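Phosphoacetylglucosamine mutase (Aspergillus lentulus, PDB 5O9X) catalyses the interconversion of N-acetylglucosamine 6-phosphate and N-acetylglucosamine 1-phosphate, probably by way of a bisphosphorylated sugar intermediate. Local coordinates at residues K489-S492 with L493-R496; Y293-D296 with E297-F301; I387-E391 with N392-T396; S404-Q407 with Q408-L411. The protein carries 1 engineered substitution. One frame throughout, in Å; residues are numbered along the deposited sequence.

Contact 1: residues K489-S492 with L493-R496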
ATOM      1  N   LYS A 489      11.007 -14.121  26.547  1.00 18.13           N
ATOM      2  CA  LYS A 489      12.175 -14.708  25.820  1.00 17.25           C
ATOM      3  C   LYS A 489      12.734 -13.701  24.830  1.00 16.87           C
ATOM      4  O   LYS A 489      13.918 -13.556  24.725  1.00 14.99           O
ATOM      5  CB  LYS A 489      11.733 -15.981  25.081  1.00 18.80           C
ATOM      6  CG  LYS A 489      11.269 -17.068  26.047  1.00 19.44           C
ATOM      7  CD  LYS A 489      10.943 -18.340  25.223  1.00 20.13           C
ATOM      8  CE  LYS A 489      10.432 -19.456  26.186  1.00 22.82           C
ATOM      9  NZ  LYS A 489      10.388 -20.750  25.375  1.00 27.17           N
ATOM     10  N   ILE A 490      11.843 -13.044  24.067  1.00 17.09           N
ATOM     11  CA  ILE A 490      12.270 -12.083  23.043  1.00 14.94           C
ATOM     12  C   ILE A 490      12.980 -10.920  23.709  1.00 14.98           C
ATOM     13  O   ILE A 490      14.002 -10.510  23.202  1.00 16.38           O
ATOM     14  CB  ILE A 490      11.079 -11.591  22.159  1.00 14.82           C
ATOM     15  CG1 ILE A 490      10.430 -12.789  21.398  1.00 12.78           C
ATOM     16  CG2 ILE A 490      11.545 -10.494  21.164  1.00 15.28           C
ATOM     17  CD1 ILE A 490       9.167 -12.456  20.564  1.00 13.51           C
ATOM     18  N   ASP A 491      12.436 -10.376  24.812  1.00 14.91           N
ATOM     19  CA  ASP A 491      13.124  -9.278  25.534  1.00 17.99           C
ATOM     20  C   ASP A 491      14.517  -9.706  25.994  1.00 18.42           C
ATOM     21  O   ASP A 491      15.501  -8.920  25.880  1.00 18.05           O
ATOM     22  CB  ASP A 491      12.342  -8.827  26.808  1.00 18.88           C
ATOM     23  CG  ASP A 491      11.028  -8.094  26.457  1.00 24.43           C
ATOM     24  OD1 ASP A 491      10.834  -7.695  25.291  1.00 23.82           O
ATOM     25  OD2 ASP A 491      10.161  -7.951  27.316  1.00 21.40           O
ATOM     26  N   SER A 492      14.582 -10.926  26.553  1.00 16.52           N
ATOM     27  CA  SER A 492      15.881 -11.432  27.035  1.00 17.83           C
ATOM     28  C   SER A 492      16.896 -11.578  25.831  1.00 18.00           C
ATOM     29  O   SER A 492      18.047 -11.099  25.906  1.00 20.65           O
ATOM     30  CB  SER A 492      15.692 -12.751  27.828  1.00 18.59           C
ATOM     31  OG  SER A 492      16.995 -13.224  28.125  1.00 22.96           O
ATOM     32  N   LEU A 493      16.461 -12.158  24.710  1.00 16.66           N
ATOM     33  CA  LEU A 493      17.341 -12.354  23.543  1.00 16.66           C
ATOM     34  C   LEU A 493      17.815 -10.992  22.993  1.00 18.11           C
ATOM     35  O   LEU A 493      19.025 -10.805  22.722  1.00 18.48           O
ATOM     36  CB  LEU A 493      16.594 -13.119  22.421  1.00 14.68           C
ATOM     37  CG  LEU A 493      16.428 -14.636  22.718  1.00 14.66           C
ATOM     38  CD1 LEU A 493      15.581 -15.231  21.655  1.00 14.08           C
ATOM     39  CD2 LEU A 493      17.810 -15.296  22.610  1.00 16.97           C
ATOM     40  N   GLN A 494      16.899 -10.047  22.815  1.00 17.11           N
ATOM     41  CA  GLN A 494      17.318  -8.783  22.120  1.00 17.96           C
ATOM     42  C   GLN A 494      18.355  -7.989  22.898  1.00 17.52           C
ATOM     43  O   GLN A 494      19.203  -7.327  22.296  1.00 16.80           O
ATOM     44  CB  GLN A 494      16.138  -7.952  21.658  1.00 16.93           C
ATOM     45  CG  GLN A 494      15.358  -7.309  22.757  1.00 17.48           C
ATOM     46  CD  GLN A 494      14.133  -6.553  22.307  1.00 17.90           C
ATOM     47  OE1 GLN A 494      13.792  -6.450  21.106  1.00 15.74           O
ATOM     48  NE2 GLN A 494      13.414  -6.003  23.301  1.00 18.10           N
ATOM     49  N   SER A 495      18.291  -8.073  24.241  1.00 19.47           N
ATOM     50  CA  SER A 495      19.245  -7.409  25.132  1.00 24.12           C
ATOM     51  C   SER A 495      20.692  -7.973  25.055  1.00 24.97           C
ATOM     52  O   SER A 495      21.659  -7.345  25.484  1.00 22.95           O
ATOM     53  CB  SER A 495      18.684  -7.413  26.568  1.00 25.43           C
ATOM     54  OG  SER A 495      18.828  -8.722  27.156  1.00 27.59           O
ATOM     55  N   ARG A 496      20.877  -9.137  24.458  1.00 21.84           N
ATOM     56  CA  ARG A 496      22.268  -9.640  24.323  1.00 23.60           C
ATOM     57  C   ARG A 496      23.035  -9.006  23.144  1.00 21.40           C
ATOM     58  O   ARG A 496      24.216  -9.299  22.948  1.00 21.75           O
ATOM     59  CB  ARG A 496      22.204 -11.131  24.073  1.00 25.71           C
ATOM     60  CG  ARG A 496      21.468 -11.724  25.255  1.00 31.53           C
ATOM     61  CD  ARG A 496      21.771 -13.132  25.603  1.00 38.79           C
ATOM     62  NE  ARG A 496      21.077 -13.368  26.897  1.00 48.33           N
ATOM     63  CZ  ARG A 496      21.674 -13.321  28.081  1.00 41.70           C
ATOM     64  NH1 ARG A 496      22.998 -13.087  28.151  1.00 41.06           N
ATOM     65  NH2 ARG A 496      20.958 -13.544  29.166  1.00 47.48           N
TER
HETATM   66  O   HOH W   1      14.900  -6.242  25.925  1.00 19.59           O
HETATM   67  O   HOH W   2      10.295  -5.378  23.973  1.00 25.10           O
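Asp491 and Gln494 send their side chains the same way from one flank of a helix, carboxylate and amide lying alongside with their planes 20° apart. OD1 of Asp491 and NE2 of Gln494 stay 3.7 Å from each other, and two waters join the residues. One water gives a proton to Asp491 OD1 at 2.7 Å and takes one from Gln494 NE2; the other spans Asp491 O and the same NE2. With CG of Gln494 set between its backbone N and carbonyl carbon (chi1 70°) and the chain extended beyond, the methylene CG passes 3.5 Å from Asp491 O and the amide lands beside the carboxylate. The segment belongs to the C-terminal part of helix 486-495 in the C-terminal domain, ordinary alpha-helix with i to i+4 bonds: Leu493 N reaches Lys489 O at 2.9 Å and Gln494 N reaches Ile490 O at 3.0 Å, whereas Ser495 N to Asp491 O is weak at 3.3 Å. Near the helix end Ser495 turns its hydroxyl back, OG donating to Ser492 O at 2.8 Å. The same carbonyl has Arg496 CG at 3.5 Å. Farther out, Gln487 NE2, one turn earlier, bonds Asp491 OD1, and Ser502 N of strand 501-506 bonds Gln494 OE1. Ile490 packs on Ala504 of that strand and on Val532, while Leu493 rests on Leu528 and Val532 of helix 522-539.

Contact 2: residues Y293-D296 with E297-F301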
ATOM      1  N   TYR A 293      17.055   0.610  -5.166  1.00 15.89           N
ATOM      2  CA  TYR A 293      18.275  -0.089  -4.802  1.00 15.14           C
ATOM      3  C   TYR A 293      19.259   0.124  -5.940  1.00 15.76           C
ATOM      4  O   TYR A 293      18.898   0.588  -7.035  1.00 16.05           O
ATOM      5  CB  TYR A 293      18.055  -1.623  -4.587  1.00 14.12           C
ATOM      6  CG  TYR A 293      17.270  -2.280  -5.707  1.00 15.34           C
ATOM      7  CD1 TYR A 293      17.941  -2.960  -6.819  1.00 15.46           C
ATOM      8  CD2 TYR A 293      15.856  -2.250  -5.668  1.00 15.15           C
ATOM      9  CE1 TYR A 293      17.171  -3.568  -7.824  1.00 16.33           C
ATOM     10  CE2 TYR A 293      15.100  -2.873  -6.659  1.00 15.69           C
ATOM     11  CZ  TYR A 293      15.764  -3.505  -7.750  1.00 18.06           C
ATOM     12  OH  TYR A 293      14.967  -4.129  -8.706  1.00 16.83           O
ATOM     13  N   PHE A 294      20.533  -0.114  -5.640  1.00 16.61           N
ATOM     14  CA  PHE A 294      21.575  -0.035  -6.660  1.00 16.55           C
ATOM     15  C   PHE A 294      22.750  -0.855  -6.225  1.00 18.72           C
ATOM     16  O   PHE A 294      22.866  -1.178  -5.014  1.00 18.62           O
ATOM     17  CB  PHE A 294      22.026   1.464  -6.880  1.00 17.42           C
ATOM     18  CG  PHE A 294      22.743   2.090  -5.728  1.00 19.06           C
ATOM     19  CD1 PHE A 294      24.101   2.514  -5.858  1.00 19.49           C
ATOM     20  CD2 PHE A 294      22.073   2.372  -4.513  1.00 17.91           C
ATOM     21  CE1 PHE A 294      24.725   3.167  -4.804  1.00 20.58           C
ATOM     22  CE2 PHE A 294      22.720   2.996  -3.471  1.00 18.11           C
ATOM     23  CZ  PHE A 294      24.050   3.395  -3.582  1.00 20.14           C
ATOM     24  N   LEU A 295      23.643  -1.125  -7.193  1.00 17.62           N
ATOM     25  CA  LEU A 295      24.956  -1.717  -6.886  1.00 19.53           C
ATOM     26  C   LEU A 295      25.945  -0.559  -6.732  1.00 20.61           C
ATOM     27  O   LEU A 295      26.038   0.271  -7.644  1.00 22.13           O
ATOM     28  CB  LEU A 295      25.394  -2.597  -8.020  1.00 18.42           C
ATOM     29  CG  LEU A 295      24.501  -3.826  -8.167  1.00 20.32           C
ATOM     30  CD1 LEU A 295      24.677  -4.459  -9.553  1.00 23.92           C
ATOM     31  CD2 LEU A 295      24.695  -4.856  -7.053  1.00 23.16           C
ATOM     32  N   ASP A 296      26.596  -0.454  -5.580  1.00 19.91           N
ATOM     33  CA  ASP A 296      27.519   0.678  -5.342  1.00 22.02           C
ATOM     34  C   ASP A 296      28.848   0.478  -6.136  1.00 23.33           C
ATOM     35  O   ASP A 296      29.015  -0.521  -6.809  1.00 22.74           O
ATOM     36  CB  ASP A 296      27.716   0.993  -3.820  1.00 23.86           C
ATOM     37  CG  ASP A 296      28.545  -0.055  -3.054  1.00 25.68           C
ATOM     38  OD1 ASP A 296      29.228  -0.899  -3.668  1.00 27.67           O
ATOM     39  OD2 ASP A 296      28.509  -0.026  -1.787  1.00 25.77           O
ATOM     40  N   GLU A 297      29.747   1.461  -6.045  1.00 28.97           N
ATOM     41  CA  GLU A 297      31.063   1.404  -6.720  1.00 32.79           C
ATOM     42  C   GLU A 297      31.833   0.104  -6.424  1.00 34.65           C
ATOM     43  O   GLU A 297      32.460  -0.413  -7.334  1.00 33.59           O
ATOM     44  CB  GLU A 297      31.898   2.683  -6.440  1.00 39.01           C
ATOM     45  CG  GLU A 297      32.089   3.043  -4.952  1.00 47.41           C
ATOM     46  CD  GLU A 297      33.037   4.230  -4.750  1.00 62.62           C
ATOM     47  OE1 GLU A 297      33.854   4.497  -5.671  1.00 66.64           O
ATOM     48  OE2 GLU A 297      32.971   4.904  -3.683  1.00 59.14           O
ATOM     49  N   GLY A 298      31.708  -0.460  -5.203  1.00 31.12           N
ATOM     50  CA  GLY A 298      32.315  -1.746  -4.894  1.00 29.69           C
ATOM     51  C   GLY A 298      31.576  -2.985  -5.355  1.00 34.02           C
ATOM     52  O   GLY A 298      31.945  -4.073  -4.962  1.00 30.92           O
ATOM     53  N   ASN A 299      30.555  -2.830  -6.207  1.00 27.66           N
ATOM     54  CA  ASN A 299      29.689  -3.931  -6.625  1.00 28.15           C
ATOM     55  C   ASN A 299      28.891  -4.540  -5.461  1.00 25.14           C
ATOM     56  O   ASN A 299      28.625  -5.748  -5.464  1.00 27.98           O
ATOM     57  CB  ASN A 299      30.460  -5.017  -7.448  1.00 31.38           C
ATOM     58  CG  ASN A 299      29.542  -5.851  -8.350  1.00 35.58           C
ATOM     59  OD1 ASN A 299      28.539  -5.367  -8.895  1.00 37.12           O
ATOM     60  ND2 ASN A 299      29.903  -7.112  -8.539  1.00 34.65           N
ATOM     61  N   VAL A 300      28.508  -3.735  -4.461  1.00 24.27           N
ATOM     62  CA  VAL A 300      27.699  -4.264  -3.319  1.00 23.78           C
ATOM     63  C   VAL A 300      26.263  -3.718  -3.450  1.00 20.78           C
ATOM     64  O   VAL A 300      26.084  -2.534  -3.640  1.00 18.48           O
ATOM     65  CB  VAL A 300      28.283  -3.890  -1.896  1.00 22.80           C
ATOM     66  CG1 VAL A 300      27.404  -4.403  -0.752  1.00 22.34           C
ATOM     67  CG2 VAL A 300      29.765  -4.307  -1.701  1.00 25.23           C
ATOM     68  N   PHE A 301      25.266  -4.597  -3.317  1.00 18.19           N
ATOM     69  CA  PHE A 301      23.847  -4.241  -3.360  1.00 19.11           C
ATOM     70  C   PHE A 301      23.518  -3.363  -2.167  1.00 16.23           C
ATOM     71  O   PHE A 301      23.872  -3.728  -1.008  1.00 19.53           O
ATOM     72  CB  PHE A 301      22.958  -5.554  -3.310  1.00 15.87           C
ATOM     73  CG  PHE A 301      21.497  -5.288  -3.083  1.00 16.35           C
ATOM     74  CD1 PHE A 301      20.638  -4.997  -4.174  1.00 17.84           C
ATOM     75  CD2 PHE A 301      20.985  -5.232  -1.777  1.00 16.60           C
ATOM     76  CE1 PHE A 301      19.259  -4.738  -3.963  1.00 18.84           C
ATOM     77  CE2 PHE A 301      19.627  -4.991  -1.576  1.00 18.88           C
ATOM     78  CZ  PHE A 301      18.778  -4.718  -2.653  1.00 17.35           C
TER
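A tight reversal between strands 290-295 and 301-304, at one edge of a mixed sheet, brings Asp296 against the backbone of Gly298 to Val300. The type I turn from Asp296 to Asn299 is closed by Asn299 N to Asp296 O at 2.8 Å, the donor standing above the carbonyl plane. Next to it Asp296 N meets Val300 O almost straight (2.9 Å, 174°). The Asp296 side chain folds over the same loop: with CG between its backbone N and carbonyl carbon, OD1 accepts from Val300 N at 3.0 Å, from above the carboxylate plane, and weakly from Gly298 N. OD2 forms a salt bridge with Arg302, so both carboxylate oxygens are engaged. Where the strands meet, Leu295 and Phe301 make an antiparallel non-hydrogen-bonded pair, and Leu295 CD2 lies 4.2 Å from Phe301 CB. The Phe301 ring reaches on to Tyr293, its CE1 3.4 Å from Tyr293 CB; the two ring planes are inclined by 37° and their centroids are 5.7 Å apart. Both rings pack on Val262 of helix 259-265, and Tyr293 OH bonds Ser282. This is a 3:5 beta hairpin, type I turn plus G1 bulge, with Asn299 at the bulge position (phi 63°).

Contact 3: residues I387-E391 with N392-T396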
ATOM      1  N   ILE A 387       2.031  10.745   1.109  1.00 18.61           N
ATOM      2  CA  ILE A 387       2.139  11.937   1.954  1.00 18.57           C
ATOM      3  C   ILE A 387       0.781  12.554   1.894  1.00 21.20           C
ATOM      4  O   ILE A 387       0.211  12.734   0.820  1.00 24.91           O
ATOM      5  CB  ILE A 387       3.190  12.947   1.467  1.00 18.83           C
ATOM      6  CG1 ILE A 387       4.572  12.317   1.489  1.00 18.45           C
ATOM      7  CG2 ILE A 387       3.284  14.102   2.500  1.00 18.85           C
ATOM      8  CD1 ILE A 387       5.324  12.479   0.221  1.00 22.36           C
ATOM      9  N   THR A 388       0.254  12.843   3.058  1.00 23.31           N
ATOM     10  CA  THR A 388      -1.077  13.455   3.130  1.00 26.10           C
ATOM     11  C   THR A 388      -0.910  14.945   3.566  1.00 25.81           C
ATOM     12  O   THR A 388      -0.051  15.279   4.359  1.00 26.13           O
ATOM     13  CB  THR A 388      -1.986  12.599   4.026  1.00 27.83           C
ATOM     14  OG1 THR A 388      -3.257  13.193   4.037  1.00 39.52           O
ATOM     15  CG2 THR A 388      -1.494  12.598   5.408  1.00 24.28           C
ATOM     16  N   PHE A 389      -1.685  15.829   2.958  1.00 29.95           N
ATOM     17  CA  PHE A 389      -1.659  17.281   3.291  1.00 28.44           C
ATOM     18  C   PHE A 389      -3.022  17.608   3.847  1.00 28.52           C
ATOM     19  O   PHE A 389      -4.031  17.317   3.205  1.00 27.55           O
ATOM     20  CB  PHE A 389      -1.415  18.095   2.034  1.00 28.88           C
ATOM     21  CG  PHE A 389      -0.043  17.887   1.454  1.00 28.60           C
ATOM     22  CD1 PHE A 389       1.031  18.710   1.858  1.00 30.63           C
ATOM     23  CD2 PHE A 389       0.178  16.854   0.532  1.00 31.11           C
ATOM     24  CE1 PHE A 389       2.308  18.527   1.326  1.00 31.11           C
ATOM     25  CE2 PHE A 389       1.462  16.631   0.017  1.00 35.76           C
ATOM     26  CZ  PHE A 389       2.512  17.484   0.407  1.00 28.04           C
ATOM     27  N   SER A 390      -3.034  18.132   5.045  1.00 28.09           N
ATOM     28  CA  SER A 390      -4.320  18.550   5.689  1.00 32.11           C
ATOM     29  C   SER A 390      -5.043  19.681   4.937  1.00 35.56           C
ATOM     30  O   SER A 390      -4.439  20.372   4.084  1.00 27.57           O
ATOM     31  CB  SER A 390      -4.084  19.038   7.096  1.00 27.80           C
ATOM     32  OG  SER A 390      -3.454  20.331   7.145  1.00 31.79           O
ATOM     33  N   GLU A 391      -6.328  19.880   5.246  1.00 32.87           N
ATOM     34  CA  GLU A 391      -7.042  21.039   4.698  1.00 34.44           C
ATOM     35  C   GLU A 391      -6.315  22.419   4.870  1.00 28.93           C
ATOM     36  O   GLU A 391      -6.120  23.151   3.887  1.00 29.17           O
ATOM     37  CB  GLU A 391      -8.502  21.036   5.167  1.00 37.72           C
ATOM     38  CG  GLU A 391      -9.377  19.991   4.470  1.00 48.71           C
ATOM     39  CD  GLU A 391      -9.126  19.860   2.950  1.00 57.94           C
ATOM     40  OE1 GLU A 391      -9.297  20.866   2.219  1.00 64.96           O
ATOM     41  OE2 GLU A 391      -8.743  18.753   2.474  1.00 53.90           O
ATOM     42  N   ASN A 392      -5.869  22.696   6.087  1.00 29.60           N
ATOM     43  CA  ASN A 392      -5.127  23.881   6.423  1.00 35.12           C
ATOM     44  C   ASN A 392      -3.808  23.977   5.684  1.00 35.37           C
ATOM     45  O   ASN A 392      -3.410  25.061   5.271  1.00 31.34           O
ATOM     46  CB  ASN A 392      -4.945  23.973   7.929  1.00 38.67           C
ATOM     47  CG  ASN A 392      -6.251  24.391   8.638  1.00 51.69           C
ATOM     48  OD1 ASN A 392      -7.235  24.801   7.989  1.00 51.54           O
ATOM     49  ND2 ASN A 392      -6.265  24.295   9.960  1.00 51.48           N
ATOM     50  N   ALA A 393      -3.129  22.844   5.489  1.00 33.17           N
ATOM     51  CA  ALA A 393      -1.840  22.852   4.764  1.00 27.37           C
ATOM     52  C   ALA A 393      -2.076  23.201   3.301  1.00 24.63           C
ATOM     53  O   ALA A 393      -1.322  24.049   2.663  1.00 25.31           O
ATOM     54  CB  ALA A 393      -1.123  21.474   4.951  1.00 24.57           C
ATOM     55  N   LEU A 394      -3.126  22.617   2.735  1.00 23.58           N
ATOM     56  CA  LEU A 394      -3.386  22.858   1.312  1.00 27.77           C
ATOM     57  C   LEU A 394      -3.739  24.316   1.059  1.00 32.60           C
ATOM     58  O   LEU A 394      -3.342  24.875   0.020  1.00 29.17           O
ATOM     59  CB  LEU A 394      -4.470  21.954   0.758  1.00 28.47           C
ATOM     60  CG  LEU A 394      -4.116  20.481   0.646  1.00 30.13           C
ATOM     61  CD1 LEU A 394      -5.377  19.675   0.277  1.00 28.37           C
ATOM     62  CD2 LEU A 394      -2.985  20.287  -0.397  1.00 31.63           C
ATOM     63  N   LYS A 395      -4.498  24.893   2.005  1.00 30.65           N
ATOM     64  CA  LYS A 395      -4.923  26.311   1.942  1.00 34.80           C
ATOM     65  C   LYS A 395      -3.687  27.216   2.025  1.00 29.51           C
ATOM     66  O   LYS A 395      -3.534  28.060   1.185  1.00 31.96           O
ATOM     67  CB  LYS A 395      -5.966  26.663   3.044  1.00 38.88           C
ATOM     68  CG  LYS A 395      -7.418  26.665   2.573  1.00 47.47           C
ATOM     69  CD  LYS A 395      -8.409  27.253   3.616  1.00 50.76           C
ATOM     70  CE  LYS A 395      -8.077  28.694   4.059  1.00 59.74           C
ATOM     71  NZ  LYS A 395      -9.145  29.410   4.830  1.00 61.33           N
ATOM     72  N   THR A 396      -2.798  26.977   2.994  1.00 29.51           N
ATOM     73  CA  THR A 396      -1.499  27.636   3.085  1.00 28.83           C
ATOM     74  C   THR A 396      -0.691  27.506   1.796  1.00 30.96           C
ATOM     75  O   THR A 396      -0.182  28.511   1.314  1.00 34.17           O
ATOM     76  CB  THR A 396      -0.678  27.090   4.244  1.00 30.06           C
ATOM     77  OG1 THR A 396      -1.446  27.171   5.442  1.00 27.99           O
ATOM     78  CG2 THR A 396       0.639  27.896   4.419  1.00 32.96           C
TER
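Leu394 lies over Ser390 and Phe389 where strand 385-389, an edge strand of the domain III sheet, runs into helix 391-399; Ser390 is the N-cap. From CB outward the leucine follows the start of the helix. CB sits 3.7 Å from Ser390 O, and CG comes to 3.5 Å from that oxygen. Its branches then part: CD2 reaches Phe389 CB at 3.6 Å, while CD1 stands about as far from Ser390 O and Phe389 O as from Glu391 OE2, all loose contacts. CG stands anti to the carbonyl carbon (chi1 -69°), which brings the branches back over the strand-to-helix junction. Beyond these residues, Leu394 and the Phe389 side chain both touch Thr418 of helix 405-420, and Phe389 also meets Leu417; Ala393 packs on Leu330. Backbone bonds start the helix, Leu394 N to Ser390 O at 2.9 Å and Lys395 N to Glu391 O. The next carbonyl, Asn392 O, is gripped twice, by Thr396 N and Thr396 OG1 from opposite faces of its plane. At the cap, Ser390 OG accepts the N-H of Ala393 at 3.0 Å with an N-H...O angle of 152°, and the Ala393 methyl CB lies 3.4 Å from the same hydroxyl oxygen.

Contact 4: residues S404-Q407 with Q408-L411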
ATOM      1  N   SER A 404       9.427  36.967  -2.489  1.00 24.31           N
ATOM      2  CA  SER A 404      10.444  36.961  -3.590  1.00 22.61           C
ATOM      3  C   SER A 404      10.339  35.822  -4.586  1.00 23.70           C
ATOM      4  O   SER A 404       9.671  34.743  -4.312  1.00 23.43           O
ATOM      5  CB  SER A 404      11.852  37.022  -2.971  1.00 27.65           C
ATOM      6  OG  SER A 404      12.024  35.710  -2.446  1.00 43.91           O
ATOM      7  N   PRO A 405      10.934  36.019  -5.785  1.00 19.23           N
ATOM      8  CA  PRO A 405      10.875  34.924  -6.754  1.00 20.59           C
ATOM      9  C   PRO A 405      11.398  33.552  -6.257  1.00 18.33           C
ATOM     10  O   PRO A 405      10.818  32.537  -6.667  1.00 19.39           O
ATOM     11  CB  PRO A 405      11.709  35.449  -7.925  1.00 18.77           C
ATOM     12  CG  PRO A 405      11.359  36.919  -7.870  1.00 17.54           C
ATOM     13  CD  PRO A 405      11.439  37.247  -6.407  1.00 17.76           C
ATOM     14  N   ALA A 406      12.464  33.505  -5.443  1.00 20.86           N
ATOM     15  CA  ALA A 406      12.991  32.163  -4.942  1.00 21.60           C
ATOM     16  C   ALA A 406      11.873  31.509  -4.110  1.00 24.42           C
ATOM     17  O   ALA A 406      11.637  30.263  -4.166  1.00 22.92           O
ATOM     18  CB  ALA A 406      14.269  32.320  -4.067  1.00 21.41           C
ATOM     19  N   GLN A 407      11.148  32.342  -3.337  1.00 19.47           N
ATOM     20  CA  GLN A 407      10.102  31.778  -2.473  1.00 20.07           C
ATOM     21  C   GLN A 407       8.925  31.312  -3.274  1.00 21.97           C
ATOM     22  O   GLN A 407       8.320  30.235  -3.006  1.00 20.40           O
ATOM     23  CB  GLN A 407       9.707  32.766  -1.335  1.00 22.93           C
ATOM     24  CG  GLN A 407      10.902  33.206  -0.478  1.00 28.11           C
ATOM     25  CD  GLN A 407      10.535  34.343   0.491  1.00 38.95           C
ATOM     26  OE1 GLN A 407      10.238  35.444   0.060  1.00 41.14           O
ATOM     27  NE2 GLN A 407      10.625  34.084   1.793  1.00 37.17           N
ATOM     28  N   GLN A 408       8.579  32.091  -4.302  1.00 20.50           N
ATOM     29  CA  GLN A 408       7.519  31.675  -5.217  1.00 24.27           C
ATOM     30  C   GLN A 408       7.870  30.341  -5.927  1.00 21.18           C
ATOM     31  O   GLN A 408       6.978  29.514  -6.181  1.00 22.54           O
ATOM     32  CB  GLN A 408       7.322  32.778  -6.291  1.00 22.91           C
ATOM     33  CG  GLN A 408       6.151  32.560  -7.268  1.00 29.08           C
ATOM     34  CD  GLN A 408       4.784  32.505  -6.535  1.00 40.30           C
ATOM     35  OE1 GLN A 408       4.541  33.236  -5.514  1.00 38.89           O
ATOM     36  NE2 GLN A 408       3.896  31.604  -7.014  1.00 38.79           N
ATOM     37  N   ARG A 409       9.117  30.180  -6.367  1.00 19.28           N
ATOM     38  CA  ARG A 409       9.485  28.919  -7.070  1.00 19.77           C
ATOM     39  C   ARG A 409       9.276  27.697  -6.125  1.00 20.95           C
ATOM     40  O   ARG A 409       8.736  26.654  -6.535  1.00 20.54           O
ATOM     41  CB  ARG A 409      10.965  28.968  -7.560  1.00 22.89           C
ATOM     42  CG  ARG A 409      11.130  29.868  -8.802  1.00 23.36           C
ATOM     43  CD  ARG A 409      12.528  29.773  -9.447  1.00 23.56           C
ATOM     44  NE  ARG A 409      13.599  30.308  -8.563  1.00 28.75           N
ATOM     45  CZ  ARG A 409      13.999  31.580  -8.532  1.00 25.10           C
ATOM     46  NH1 ARG A 409      13.413  32.469  -9.308  1.00 24.41           N
ATOM     47  NH2 ARG A 409      14.961  31.953  -7.741  1.00 25.59           N
ATOM     48  N   SER A 410       9.725  27.831  -4.870  1.00 20.08           N
ATOM     49  CA  SER A 410       9.533  26.765  -3.895  1.00 21.88           C
ATOM     50  C   SER A 410       8.073  26.535  -3.594  1.00 22.27           C
ATOM     51  O   SER A 410       7.623  25.359  -3.475  1.00 24.06           O
ATOM     52  CB  SER A 410      10.314  27.104  -2.644  1.00 21.99           C
ATOM     53  OG  SER A 410      11.709  26.845  -2.914  1.00 23.06           O
ATOM     54  N   LEU A 411       7.299  27.633  -3.475  1.00 20.94           N
ATOM     55  CA  LEU A 411       5.876  27.471  -3.251  1.00 20.56           C
ATOM     56  C   LEU A 411       5.212  26.714  -4.411  1.00 20.58           C
ATOM     57  O   LEU A 411       4.400  25.748  -4.198  1.00 20.65           O
ATOM     58  CB  LEU A 411       5.170  28.827  -2.960  1.00 22.02           C
ATOM     59  CG  LEU A 411       3.687  28.674  -2.528  1.00 23.83           C
ATOM     60  CD1 LEU A 411       3.622  28.213  -1.064  1.00 22.90           C
ATOM     61  CD2 LEU A 411       3.002  30.030  -2.609  1.00 27.83           C
TER
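Four successive i to i+4 backbone bonds carry the first turns of helix 405-420, from Gln408 N on Ser404 O (2.9 Å) to Leu411 N on Gln407 O (2.8 Å). Ser404 occupies the N-cap and Pro405 the first helical position, where a proline ring costs no backbone bond because an N-H there would have no i-4 carbonyl within the helix. This is the solvent-facing start of a domain III helix, far from the centre of the chain. Gln407 reaches back towards the cap: its chain is extended beyond CG, and OE1 takes a weak bond from Ser404 N at 3.1 Å. Gln408 goes a different way. Its CG is anti to the backbone N (chi1 -175°) and the chain bends at the next torsion, and NE2 is hydrogen-bonded to Glu412, one turn further along the helix. On the inner side Leu411 packs on Ile326, Pro402 and Ala324, while Ser410 OG bonds Ser323 OG of helix 306-324, so this side of the helix is seated against its neighbour. Arg409 instead doubles back along the surface of the helix. Its CG passes 3.4 Å from Pro405 O, and a bend at chi3 (-66°) lays the guanidinium over the first turn, one face turned to Pro405 O and Ala406 CA, both offset towards the rim of the group. NH1 lies 3.7 Å from Pro405 CB, and NH2 approaches Ala406 CA to 3.4 Å.

From the N terminus the chain first meets contact 2, where the 293-301 hairpin joins strands 290-295 and 301-304 at the edge of a five-stranded sheet. Contact 3 follows at the passage from edge strand 385-389 into helix 391-399, and contact 4 at the start of the next helix, 405-420; their centres are about 18 Å apart. That helix links the two, since Thr418, further along it, touches Phe389 and Leu394 of contact 3. Contact 1 comes last, in the C-terminal domain, about 33 Å from contact 2 between centres. All four are local and lie in series, none enclosing or crossing another.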